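Local coordinates for cutinase-like protein (Cryptococcus sp., PDB 2CZQ) that probably hydrolyses carboxylic esters, as a cutinase-like enzyme of the alpha/beta hydrolase fold, at residues Y9-T14 / C78-G83. Sequence-based numbering, arbitrary orientation.
Sequences YVLINT and CYILQG
Ile12 and Tyr79 meet because Ile12 CG1 and Tyr79 CG each lie beside their own backbone N, anti to the carbonyl carbon (chi1 -66° and -60°). Ile12 then runs out extended, and its CD1 lies 3.7 Å from Tyr79 CD1, oblique to the ring. The same Ile12 CD1 touches Leu81 CD2 at 3.8 Å, with these two side chains side by side. Val10 lies alongside the Tyr79 ring, its CB 3.7 Å from Tyr79 CD1. Helix 57-73 packs on this face through Arg66 and Ile67.

On the other face Leu11 CD2 rests against Ile80 CB and CG1. Gln82 reaches back over the neighbouring strand, so that its OE1 comes within 3.4 Å of Asn13 CB. Its NE2 is hydrogen-bonded to Asn31 OD1 of helix 28-37, which lies on this side. The Asn13 amide turns away to Asn45 and Ser24.

Five backbone hydrogen bonds join the parallel strands 9-14 and 78-83. The shortest runs from Gln82 N to Ile12 O, at 2.8 Å. Gln82 O accepts twice, from Thr14 N at 2.9 Å and from a water that is also hydrogen-bonded to Thr14 OG1. Thr14 OG1 is hydrogen-bonded to Thr46 OG1 as well.

These are neighbouring inner strands of the parallel alpha/beta hydrolase sheet, sandwiched between helices. Strand 78-84 leads from Gly83 into what is probably the nucleophile elbow, with Ser85 as the likely nucleophile.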
# COMPACT_ATOMS: atom_id res chain seq x y z
N TYR A 9 3.35 -14.03 7.89
CA TYR A 9 3.33 -12.68 7.35
C TYR A 9 2.00 -12.00 7.65
O TYR A 9 0.99 -12.65 7.91
CB TYR A 9 3.62 -12.68 5.84
CG TYR A 9 2.54 -13.35 5.03
CD1 TYR A 9 2.59 -14.72 4.79
CD2 TYR A 9 1.47 -12.63 4.53
CE1 TYR A 9 1.59 -15.35 4.06
CE2 TYR A 9 0.47 -13.24 3.80
CZ TYR A 9 0.53 -14.60 3.57
OH TYR A 9 -0.48 -15.19 2.86
N VAL A 10 2.03 -10.67 7.60
CA VAL A 10 0.85 -9.86 7.82
C VAL A 10 0.70 -8.89 6.66
O VAL A 10 1.66 -8.22 6.27
CB VAL A 10 0.92 -9.08 9.15
CG1 VAL A 10 -0.41 -8.42 9.46
CG2 VAL A 10 1.34 -9.98 10.29
N LEU A 11 -0.52 -8.85 6.12
CA LEU A 11 -0.91 -7.87 5.12
C LEU A 11 -1.60 -6.75 5.89
O LEU A 11 -2.76 -6.88 6.29
CB LEU A 11 -1.84 -8.51 4.08
CG LEU A 11 -1.34 -9.81 3.45
CD1 LEU A 11 -2.39 -10.42 2.54
CD2 LEU A 11 -0.04 -9.60 2.68
N ILE A 12 -0.86 -5.68 6.14
CA ILE A 12 -1.38 -4.54 6.87
C ILE A 12 -1.98 -3.61 5.84
O ILE A 12 -1.27 -3.11 4.97
CB ILE A 12 -0.26 -3.82 7.66
CG1 ILE A 12 0.29 -4.71 8.77
CG2 ILE A 12 -0.76 -2.47 8.21
CD1 ILE A 12 1.52 -4.16 9.48
N ASN A 13 -3.29 -3.39 5.92
CA ASN A 13 -3.96 -2.53 4.95
C ASN A 13 -4.67 -1.38 5.62
O ASN A 13 -5.37 -1.56 6.62
CB ASN A 13 -4.89 -3.33 4.03
CG ASN A 13 -6.19 -3.74 4.71
OD1 ASN A 13 -7.23 -3.12 4.48
ND2 ASN A 13 -6.13 -4.77 5.55
N THR A 14 -4.47 -0.19 5.05
CA THR A 14 -5.06 1.03 5.56
C THR A 14 -6.04 1.57 4.52
O THR A 14 -5.68 1.79 3.36
CB THR A 14 -3.97 2.05 5.89
OG1 THR A 14 -3.01 1.44 6.75
CG2 THR A 14 -4.54 3.21 6.70
N CYS A 78 7.23 -11.25 8.31
CA CYS A 78 7.26 -10.40 7.14
C CYS A 78 5.98 -9.58 7.02
O CYS A 78 4.91 -10.03 7.43
CB CYS A 78 7.38 -11.24 5.89
SG CYS A 78 8.84 -12.29 5.85
N TYR A 79 6.10 -8.41 6.41
CA TYR A 79 4.95 -7.55 6.16
C TYR A 79 4.84 -7.12 4.71
O TYR A 79 5.86 -6.88 4.04
CB TYR A 79 5.05 -6.27 7.00
CG TYR A 79 5.10 -6.52 8.48
CD1 TYR A 79 3.96 -6.92 9.17
CD2 TYR A 79 6.28 -6.39 9.18
CE1 TYR A 79 3.99 -7.16 10.52
CE2 TYR A 79 6.33 -6.63 10.55
CZ TYR A 79 5.18 -7.02 11.21
OH TYR A 79 5.20 -7.26 12.56
N ILE A 80 3.60 -6.98 4.26
CA ILE A 80 3.29 -6.13 3.10
C ILE A 80 2.41 -5.01 3.64
O ILE A 80 1.43 -5.27 4.34
CB ILE A 80 2.53 -6.91 2.00
CG1 ILE A 80 3.30 -8.15 1.53
CG2 ILE A 80 2.18 -5.97 0.83
CD1 ILE A 80 4.61 -7.87 0.80
N LEU A 81 2.77 -3.77 3.33
CA LEU A 81 1.95 -2.62 3.69
C LEU A 81 1.14 -2.18 2.48
O LEU A 81 1.71 -1.93 1.42
CB LEU A 81 2.79 -1.45 4.19
CG LEU A 81 3.82 -1.75 5.29
CD1 LEU A 81 4.50 -0.47 5.73
CD2 LEU A 81 3.19 -2.48 6.47
N GLN A 82 -0.17 -2.08 2.66
CA GLN A 82 -1.10 -1.72 1.59
C GLN A 82 -1.87 -0.49 2.02
O GLN A 82 -2.34 -0.42 3.15
CB GLN A 82 -2.07 -2.87 1.35
CG GLN A 82 -1.41 -4.18 0.98
CD GLN A 82 -2.35 -5.36 1.03
OE1 GLN A 82 -3.24 -5.42 1.88
NE2 GLN A 82 -2.16 -6.32 0.12
N GLY A 83 -2.04 0.46 1.11
CA GLY A 83 -2.82 1.64 1.43
C GLY A 83 -3.59 2.17 0.24
O GLY A 83 -3.05 2.22 -0.87
O HOH W 1 -0.88 0.36 5.44